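Local coordinates for protein thiamin pyrophosphokinase (Geobacillus thermodenitrificans, PDB 3K94) that probably transfers the pyrophosphate group of ATP to thiamin, making thiamin diphosphate, at residues Arg46-Phe51 with Glu82-Trp87; Ile2-Gly7 with Arg97-Thr102; Pro138-Val143 with Thr196-Glu201. All blocks are in the same frame, centred on the assembly; numbering follows the deposited sequence.

Contact 1 (Arg46-Phe51 with Glu82-Trp87); sequences RAFGDF and EIALDW
The indole of Trp-87 carries the side chain of Arg-46 on one face: CD of Arg-46 sits 3.7 Å from the centroid of the six-membered ring of Trp-87, close to the ring normal, a CH-pi contact. Beyond CD the guanidinium lies flat on the same indole, the two planes 5° apart, in a cation-pi stack offset toward the five-membered ring, where CZ of Arg-46 comes 3.7 Å from NE1 of Trp-87. At the edge of the indole, in its plane, lies the carbonyl O of Ala-84, one turn back in the same helix. A second flat group, the ring of Phe-48, receives the helix backbone over one face, with CA of Ala-84 centred above it. The motif is helix-on-sheet packing in an alpha/beta domain, strand 46-48 running at 143° to the axis of the short helical segment 82-87.

Arg-46 reaches the indole because CG stands anti to the backbone N (chi1 -169°) and the bend at chi3 folds the chain over the ring. Val-28 of strand 28-30 touches both Phe-48 and Trp-87, and Val-30 meets Ala-84, so the helix also rests on that neighbouring parallel strand; Trp-72 packs against Phe-48. Phe-48 and Trp-87 themselves meet obliquely, through CZ of Phe-48 and CB of Trp-87. CG1 of Ile-83 lies 3.8 Å from CD2 of Phe-48, near the root of the ring. The small side chain of Ala-84 probably allows the close approach of the helix: its CB rests 3.5 Å from CD1 of Phe-48.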
loop_
_atom_site.group_PDB
_atom_site.type_symbol
_atom_site.label_atom_id
_atom_site.label_comp_id
_atom_site.label_asym_id
_atom_site.label_seq_id
_atom_site.Cartn_x
_atom_site.Cartn_y
_atom_site.Cartn_z
ATOM N N ARG B 46 9.075 25.606 -0.082
ATOM C CA ARG B 46 8.617 25.410 1.280
ATOM C C ARG B 46 9.052 24.024 1.748
ATOM O O ARG B 46 9.151 23.113 0.938
ATOM C CB ARG B 46 7.097 25.530 1.308
ATOM C CG ARG B 46 6.505 25.602 2.676
ATOM C CD ARG B 46 5.122 26.212 2.603
ATOM N NE ARG B 46 5.174 27.653 2.376
ATOM C CZ ARG B 46 4.627 28.556 3.186
ATOM N NH1 ARG B 46 3.973 28.173 4.279
ATOM N NH2 ARG B 46 4.723 29.848 2.898
ATOM N N ALA B 47 9.350 23.877 3.037
ATOM C CA ALA B 47 9.616 22.562 3.621
ATOM C C ALA B 47 8.843 22.371 4.927
ATOM O O ALA B 47 8.534 23.331 5.629
ATOM C CB ALA B 47 11.107 22.354 3.853
ATOM N N PHE B 48 8.530 21.123 5.245
ATOM C CA PHE B 48 7.746 20.798 6.431
ATOM C C PHE B 48 8.390 19.641 7.170
ATOM O O PHE B 48 8.719 18.623 6.566
ATOM C CB PHE B 48 6.342 20.365 6.031
ATOM C CG PHE B 48 5.545 21.431 5.356
ATOM C CD1 PHE B 48 5.645 21.630 3.992
ATOM C CD2 PHE B 48 4.664 22.215 6.083
ATOM C CE1 PHE B 48 4.889 22.601 3.364
ATOM C CE2 PHE B 48 3.900 23.183 5.459
ATOM C CZ PHE B 48 4.016 23.383 4.098
ATOM N N GLY B 49 8.541 19.792 8.477
ATOM C CA GLY B 49 9.195 18.784 9.290
ATOM C C GLY B 49 10.210 19.391 10.240
ATOM O O GLY B 49 10.465 20.604 10.212
ATOM N N ASP B 50 10.775 18.543 11.090
ATOM C CA ASP B 50 11.827 18.933 12.015
ATOM C C ASP B 50 13.166 18.519 11.445
ATOM O O ASP B 50 13.251 17.570 10.664
ATOM C CB ASP B 50 11.643 18.241 13.368
ATOM C CG ASP B 50 10.492 18.811 14.166
ATOM O OD1 ASP B 50 10.106 19.981 13.933
ATOM O OD2 ASP B 50 9.975 18.084 15.034
ATOM N N PHE B 51 14.218 19.213 11.862
ATOM C CA PHE B 51 15.565 18.861 11.432
ATOM C C PHE B 51 16.116 17.596 12.108
ATOM O O PHE B 51 17.142 17.057 11.685
ATOM C CB PHE B 51 16.514 20.037 11.634
ATOM C CG PHE B 51 16.130 21.261 10.863
ATOM C CD1 PHE B 51 15.563 22.353 11.506
ATOM C CD2 PHE B 51 16.326 21.320 9.491
ATOM C CE1 PHE B 51 15.208 23.489 10.796
ATOM C CE2 PHE B 51 15.970 22.454 8.776
ATOM C CZ PHE B 51 15.408 23.538 9.431
ATOM N N GLU B 82 0.967 15.489 5.876
ATOM C CA GLU B 82 -0.368 16.035 6.071
ATOM C C GLU B 82 -0.339 17.561 6.128
ATOM O O GLU B 82 -1.085 18.225 5.413
ATOM C CB GLU B 82 -1.006 15.490 7.352
ATOM C CG GLU B 82 -2.299 16.195 7.703
ATOM C CD GLU B 82 -3.073 15.499 8.800
ATOM O OE1 GLU B 82 -2.451 14.784 9.609
ATOM O OE2 GLU B 82 -4.307 15.671 8.856
ATOM N N ILE B 83 0.528 18.122 6.962
ATOM C CA ILE B 83 0.586 19.578 7.023
ATOM C C ILE B 83 1.006 20.149 5.678
ATOM O O ILE B 83 0.458 21.172 5.242
ATOM C CB ILE B 83 1.449 20.136 8.196
ATOM C CG1 ILE B 83 2.881 19.607 8.157
ATOM C CG2 ILE B 83 0.809 19.800 9.538
ATOM C CD1 ILE B 83 3.683 19.991 9.392
ATOM N N ALA B 84 1.941 19.472 5.002
ATOM C CA ALA B 84 2.344 19.917 3.664
ATOM C C ALA B 84 1.152 19.908 2.708
ATOM O O ALA B 84 0.901 20.875 1.998
ATOM C CB ALA B 84 3.501 19.066 3.116
ATOM N N LEU B 85 0.398 18.815 2.707
ATOM C CA LEU B 85 -0.741 18.723 1.805
ATOM C C LEU B 85 -1.846 19.718 2.180
ATOM O O LEU B 85 -2.430 20.353 1.300
ATOM C CB LEU B 85 -1.295 17.304 1.742
ATOM C CG LEU B 85 -2.450 17.126 0.755
ATOM C CD1 LEU B 85 -2.026 17.402 -0.696
ATOM C CD2 LEU B 85 -3.019 15.751 0.910
ATOM N N ASP B 86 -2.122 19.849 3.479
ATOM C CA ASP B 86 -3.093 20.822 3.967
ATOM C C ASP B 86 -2.798 22.220 3.384
ATOM O O ASP B 86 -3.704 22.964 3.005
ATOM C CB ASP B 86 -3.061 20.876 5.497
ATOM C CG ASP B 86 -3.716 19.671 6.154
ATOM O OD1 ASP B 86 -4.444 18.913 5.470
ATOM O OD2 ASP B 86 -3.498 19.483 7.371
ATOM N N TRP B 87 -1.519 22.567 3.304
ATOM C CA TRP B 87 -1.116 23.850 2.749
ATOM C C TRP B 87 -1.285 23.835 1.231
ATOM O O TRP B 87 -1.943 24.704 0.656
ATOM C CB TRP B 87 0.330 24.195 3.154
ATOM C CG TRP B 87 0.906 25.374 2.402
ATOM C CD1 TRP B 87 0.734 26.704 2.697
ATOM C CD2 TRP B 87 1.730 25.330 1.224
ATOM N NE1 TRP B 87 1.391 27.480 1.772
ATOM C CE2 TRP B 87 2.012 26.667 0.861
ATOM C CE3 TRP B 87 2.247 24.294 0.436
ATOM C CZ2 TRP B 87 2.791 26.994 -0.252
ATOM C CZ3 TRP B 87 3.029 24.621 -0.665
ATOM C CH2 TRP B 87 3.288 25.959 -0.999
#

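Contact 2 (Ile2-Gly7 with Arg97-Thr102); sequences IIHIVG and RLFGAT
His-4 is gripped from two directions, by the guanidinium of Arg-97 at its edge and by the ring of Phe-99 over one face. Strands 4-6 and 97-99 are neighbouring parallel strands in the middle of the alpha/beta sheet, inclined by 20°, with His-4, Ile-5 and Val-6 in register with Arg-97, Leu-98 and Phe-99. The tight part is the backbone: Arg-97 N to Ile-3 O, Ile-5 N to Arg-97 O, Phe-99 N to Ile-5 O and Gly-7 N to Phe-99 O are all hydrogen bonds, the third being 2.8 Å long and nearly straight at 176°. The last is less regular, its donor lying above the carbonyl plane of Phe-99.

On the face bearing His-4, Phe-99 presents its edge in a T-shaped pair, CE1 of Phe-99 reaching 3.6 Å from CG of His-4 with the planes at 77°. On the other face Ile-5 and Leu-98 lie side by side, CD1 of Ile-5 being 3.8 Å from CD2 of Leu-98; Ile-5 packs on Met-81 and Ala-88 of helix 80-88, Leu-98 on Ile-126 of strand 125-128. The solvent side is the end where Ile-2 and Arg-97 are partly exposed, and there a single apolar side chain, Ile-2, approaches the guanidinium obliquely. Arg-97 runs extended beside His-4, and its NE forms a salt bridge with Glu-125. A leucine in place of Arg-97 would probably leave both His-4 NE2 and the Glu-125 carboxylate without their mate.

Because Arg-97 NH1 donates to His-4 NE2 over 2.9 Å, within both the ring and the guanidinium planes, NE2 must act as the acceptor, which implies an unprotonated NE2 and probably a neutral imidazole.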
loop_
_atom_site.group_PDB
_atom_site.type_symbol
_atom_site.label_atom_id
_atom_site.label_comp_id
_atom_site.label_asym_id
_atom_site.label_seq_id
_atom_site.Cartn_x
_atom_site.Cartn_y
_atom_site.Cartn_z
ATOM N N ILE B 2 1.751 23.572 -10.752
ATOM C CA ILE B 2 1.750 22.196 -10.277
ATOM C C ILE B 2 2.611 22.074 -9.028
ATOM O O ILE B 2 3.741 22.562 -8.991
ATOM C CB ILE B 2 2.275 21.270 -11.356
ATOM C CG1 ILE B 2 1.210 21.106 -12.440
ATOM C CG2 ILE B 2 2.685 19.928 -10.758
ATOM C CD1 ILE B 2 1.593 20.125 -13.507
ATOM N N ILE B 3 2.075 21.446 -7.992
ATOM C CA ILE B 3 2.839 21.287 -6.755
ATOM C C ILE B 3 3.331 19.859 -6.550
ATOM O O ILE B 3 2.543 18.931 -6.457
ATOM C CB ILE B 3 2.042 21.758 -5.528
ATOM C CG1 ILE B 3 1.768 23.259 -5.638
ATOM C CG2 ILE B 3 2.801 21.441 -4.242
ATOM C CD1 ILE B 3 0.883 23.792 -4.542
ATOM N N HIS B 4 4.648 19.704 -6.474
ATOM C CA HIS B 4 5.270 18.407 -6.248
ATOM C C HIS B 4 5.884 18.330 -4.855
ATOM O O HIS B 4 6.873 19.007 -4.559
ATOM C CB HIS B 4 6.326 18.153 -7.316
ATOM C CG HIS B 4 5.744 17.798 -8.646
ATOM N ND1 HIS B 4 6.506 17.673 -9.786
ATOM C CD2 HIS B 4 4.466 17.540 -9.014
ATOM C CE1 HIS B 4 5.724 17.333 -10.795
ATOM N NE2 HIS B 4 4.482 17.247 -10.353
ATOM N N ILE B 5 5.283 17.505 -4.004
ATOM C CA ILE B 5 5.749 17.326 -2.638
ATOM C C ILE B 5 6.594 16.062 -2.530
ATOM O O ILE B 5 6.169 14.995 -2.935
ATOM C CB ILE B 5 4.569 17.241 -1.659
ATOM C CG1 ILE B 5 3.667 18.474 -1.814
ATOM C CG2 ILE B 5 5.076 17.088 -0.246
ATOM C CD1 ILE B 5 2.409 18.469 -0.963
ATOM N N VAL B 6 7.794 16.193 -1.983
ATOM C CA VAL B 6 8.698 15.062 -1.855
ATOM C C VAL B 6 8.936 14.769 -0.381
ATOM O O VAL B 6 9.551 15.570 0.339
ATOM C CB VAL B 6 10.040 15.331 -2.570
ATOM C CG1 VAL B 6 10.952 14.126 -2.455
ATOM C CG2 VAL B 6 9.791 15.697 -4.027
ATOM N N GLY B 7 8.412 13.632 0.056
ATOM C CA GLY B 7 8.520 13.175 1.434
ATOM C C GLY B 7 9.687 12.221 1.638
ATOM O O GLY B 7 10.490 12.009 0.720
ATOM N N ARG B 97 1.268 16.272 -6.645
ATOM C CA ARG B 97 1.826 14.913 -6.623
ATOM C C ARG B 97 2.661 14.724 -5.375
ATOM O O ARG B 97 3.435 15.603 -4.997
ATOM C CB ARG B 97 2.670 14.634 -7.871
ATOM C CG ARG B 97 1.908 14.887 -9.167
ATOM C CD ARG B 97 2.676 14.428 -10.396
ATOM N NE ARG B 97 1.819 14.409 -11.584
ATOM C CZ ARG B 97 1.732 15.392 -12.478
ATOM N NH1 ARG B 97 2.453 16.502 -12.337
ATOM N NH2 ARG B 97 0.923 15.263 -13.522
ATOM N N LEU B 98 2.462 13.589 -4.715
ATOM C CA LEU B 98 3.230 13.223 -3.537
ATOM C C LEU B 98 4.221 12.129 -3.907
ATOM O O LEU B 98 3.826 11.048 -4.348
ATOM C CB LEU B 98 2.309 12.703 -2.430
ATOM C CG LEU B 98 1.018 13.495 -2.236
ATOM C CD1 LEU B 98 0.216 12.911 -1.099
ATOM C CD2 LEU B 98 1.321 15.002 -1.998
ATOM N N PHE B 99 5.500 12.428 -3.727
ATOM C CA PHE B 99 6.588 11.504 -3.971
ATOM C C PHE B 99 7.163 11.111 -2.619
ATOM O O PHE B 99 6.959 11.809 -1.632
ATOM C CB PHE B 99 7.679 12.179 -4.801
ATOM C CG PHE B 99 7.213 12.669 -6.146
ATOM C CD1 PHE B 99 6.723 13.947 -6.298
ATOM C CD2 PHE B 99 7.250 11.838 -7.258
ATOM C CE1 PHE B 99 6.292 14.406 -7.532
ATOM C CE2 PHE B 99 6.825 12.282 -8.486
ATOM C CZ PHE B 99 6.344 13.576 -8.629
ATOM N N GLY B 100 7.888 9.999 -2.570
ATOM C CA GLY B 100 8.431 9.530 -1.309
ATOM C C GLY B 100 7.347 9.233 -0.279
ATOM O O GLY B 100 7.580 9.315 0.924
ATOM N N ALA B 101 6.159 8.883 -0.747
ATOM C CA ALA B 101 5.052 8.620 0.162
ATOM C C ALA B 101 4.709 7.118 0.259
ATOM O O ALA B 101 3.725 6.751 0.890
ATOM C CB ALA B 101 3.821 9.442 -0.245
ATOM N N THR B 102 5.527 6.266 -0.364
ATOM C CA THR B 102 5.304 4.828 -0.346
ATOM C C THR B 102 6.509 4.083 0.218
ATOM O O THR B 102 7.602 4.642 0.355
ATOM C CB THR B 102 5.013 4.250 -1.763
ATOM O OG1 THR B 102 6.176 4.384 -2.593
ATOM C CG2 THR B 102 3.821 4.929 -2.417
#

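Contact 3 (Pro138-Val143 with Thr196-Glu201); sequences PGTYTV and TFSFSE
Tyr-141 and Phe-197 form the apolar centre. CB of Tyr-141 stands over one face of the Phe-197 ring, 3.8 Å from its centroid, while CG2 of Val-143 meets the edge of that ring in plane, 3.5 Å from CD1 of Phe-197. The planes of the two aromatic rings are 26° apart, but a lateral offset leaves little ring-on-ring overlap. Phe-197 leans across its neighbour because CG lies between the backbone N and the carbonyl carbon (chi1 62°). Phe-199, turned likewise, takes CA of Pro-138 over one face, 3.4 Å from CE2 of Phe-199.

The strands pair antiparallel: Tyr-141 and Phe-197 are a hydrogen-bonded pair (Tyr-141 N to Phe-197 O, 2.9 Å). So are Gly-139 and Phe-199, where Gly-139 N to Phe-199 O and Phe-199 N to Gly-139 O are both longer, at 3.2 Å. Outward, on the opposite face, Thr-140 sets OG1 3.5 Å from CB of Ser-198, and Thr-196 finds its hydroxyl partner in Thr-167. The Tyr-141 hydroxyl is held by the carbonyl of Leu-137.

Strand 194-199 is the middle of a three-strand sheet in the probable thiamin-binding domain, between 139-144 and 165-167; its aromatic face packs on Met-206 and Leu-204 of strand 204-209.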
loop_
_atom_site.group_PDB
_atom_site.type_symbol
_atom_site.label_atom_id
_atom_site.label_comp_id
_atom_site.label_asym_id
_atom_site.label_seq_id
_atom_site.Cartn_x
_atom_site.Cartn_y
_atom_site.Cartn_z
ATOM N N PRO B 138 -17.709 10.823 -7.903
ATOM C CA PRO B 138 -18.425 10.609 -9.165
ATOM C C PRO B 138 -18.125 11.674 -10.220
ATOM O O PRO B 138 -17.893 12.851 -9.910
ATOM C CB PRO B 138 -19.899 10.646 -8.742
ATOM C CG PRO B 138 -19.877 10.142 -7.320
ATOM C CD PRO B 138 -18.604 10.723 -6.734
ATOM N N GLY B 139 -18.115 11.235 -11.473
ATOM C CA GLY B 139 -17.819 12.099 -12.601
ATOM C C GLY B 139 -17.287 11.256 -13.742
ATOM O O GLY B 139 -17.348 10.026 -13.684
ATOM N N THR B 140 -16.792 11.913 -14.782
ATOM C CA THR B 140 -16.151 11.242 -15.901
ATOM C C THR B 140 -14.712 11.706 -15.936
ATOM O O THR B 140 -14.432 12.898 -15.795
ATOM C CB THR B 140 -16.814 11.607 -17.252
ATOM O OG1 THR B 140 -18.187 11.199 -17.251
ATOM C CG2 THR B 140 -16.104 10.923 -18.391
ATOM N N TYR B 141 -13.793 10.772 -16.130
ATOM C CA TYR B 141 -12.378 11.098 -16.052
ATOM C C TYR B 141 -11.665 10.527 -17.244
ATOM O O TYR B 141 -12.051 9.477 -17.748
ATOM C CB TYR B 141 -11.780 10.523 -14.764
ATOM C CG TYR B 141 -12.436 11.068 -13.518
ATOM C CD1 TYR B 141 -12.024 12.286 -12.975
ATOM C CD2 TYR B 141 -13.479 10.383 -12.898
ATOM C CE1 TYR B 141 -12.629 12.802 -11.845
ATOM C CE2 TYR B 141 -14.091 10.889 -11.763
ATOM C CZ TYR B 141 -13.663 12.103 -11.247
ATOM O OH TYR B 141 -14.258 12.618 -10.120
ATOM N N THR B 142 -10.618 11.201 -17.695
ATOM C CA THR B 142 -9.829 10.685 -18.804
ATOM C C THR B 142 -8.680 9.837 -18.304
ATOM O O THR B 142 -8.241 9.962 -17.157
ATOM C CB THR B 142 -9.229 11.815 -19.682
ATOM O OG1 THR B 142 -8.338 12.608 -18.889
ATOM C CG2 THR B 142 -10.325 12.695 -20.252
ATOM N N VAL B 143 -8.195 8.977 -19.189
ATOM C CA VAL B 143 -6.998 8.209 -18.952
ATOM C C VAL B 143 -6.251 8.291 -20.278
ATOM O O VAL B 143 -6.813 7.973 -21.319
ATOM C CB VAL B 143 -7.363 6.735 -18.624
ATOM C CG1 VAL B 143 -6.126 5.878 -18.515
ATOM C CG2 VAL B 143 -8.178 6.664 -17.349
ATOM N N THR B 196 -11.802 6.663 -21.057
ATOM C CA THR B 196 -12.462 7.271 -19.915
ATOM C C THR B 196 -12.910 6.216 -18.906
ATOM O O THR B 196 -13.090 5.039 -19.255
ATOM C CB THR B 196 -13.713 8.054 -20.357
ATOM O OG1 THR B 196 -14.573 7.187 -21.095
ATOM C CG2 THR B 196 -13.334 9.221 -21.251
ATOM N N PHE B 197 -13.066 6.639 -17.655
ATOM C CA PHE B 197 -13.862 5.897 -16.687
ATOM C C PHE B 197 -14.861 6.852 -16.082
ATOM O O PHE B 197 -14.574 8.031 -15.951
ATOM C CB PHE B 197 -13.015 5.174 -15.612
ATOM C CG PHE B 197 -12.182 6.082 -14.724
ATOM C CD1 PHE B 197 -10.954 6.564 -15.157
ATOM C CD2 PHE B 197 -12.597 6.388 -13.431
ATOM C CE1 PHE B 197 -10.163 7.379 -14.335
ATOM C CE2 PHE B 197 -11.816 7.204 -12.583
ATOM C CZ PHE B 197 -10.595 7.701 -13.044
ATOM N N SER B 198 -16.042 6.356 -15.741
ATOM C CA SER B 198 -17.041 7.210 -15.119
ATOM C C SER B 198 -17.910 6.391 -14.197
ATOM O O SER B 198 -18.039 5.181 -14.362
ATOM C CB SER B 198 -17.905 7.916 -16.177
ATOM O OG SER B 198 -18.743 6.998 -16.871
ATOM N N PHE B 199 -18.513 7.056 -13.226
ATOM C CA PHE B 199 -19.422 6.401 -12.305
ATOM C C PHE B 199 -20.301 7.472 -11.707
ATOM O O PHE B 199 -19.904 8.632 -11.654
ATOM C CB PHE B 199 -18.670 5.599 -11.223
ATOM C CG PHE B 199 -17.653 6.403 -10.436
ATOM C CD1 PHE B 199 -16.398 6.677 -10.971
ATOM C CD2 PHE B 199 -17.942 6.856 -9.153
ATOM C CE1 PHE B 199 -15.454 7.410 -10.252
ATOM C CE2 PHE B 199 -16.996 7.583 -8.412
ATOM C CZ PHE B 199 -15.750 7.865 -8.963
ATOM N N SER B 200 -21.493 7.089 -11.260
ATOM C CA SER B 200 -22.476 8.076 -10.816
ATOM C C SER B 200 -22.577 8.163 -9.301
ATOM O O SER B 200 -23.073 9.147 -8.765
ATOM C CB SER B 200 -23.857 7.745 -11.394
ATOM O OG SER B 200 -24.368 6.577 -10.781
ATOM N N GLU B 201 -22.128 7.121 -8.612
ATOM C CA GLU B 201 -22.186 7.097 -7.154
ATOM C C GLU B 201 -20.953 6.453 -6.548
ATOM O O GLU B 201 -20.376 5.536 -7.132
ATOM C CB GLU B 201 -23.408 6.323 -6.670
ATOM C CG GLU B 201 -24.725 6.996 -6.940
ATOM C CD GLU B 201 -25.873 6.253 -6.298
ATOM O OE1 GLU B 201 -25.602 5.339 -5.487
ATOM O OE2 GLU B 201 -27.041 6.580 -6.605
#

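From the N terminus, strand 4-6 enters contact 2, whose partner 97-102 arrives only after 89 intervening residues. Contact 1 nests inside that long loop, joining strand 46-48 to helix 80-88 before the chain continues to strand 97-99. The two share the mixed sheet and touch: CD1 of Ile-5 packs 4.1 Å from Ala-84 O, so the helix of contact 1 rests on a strand of contact 2. Contact 3 opens later, in series with both, and closes a helix-free 52-residue loop in the C-terminal region. Its centre is about 24 Å from the centre of contact 2 and about 31 Å from that of contact 1, which lies on the opposite side of the chain's centre.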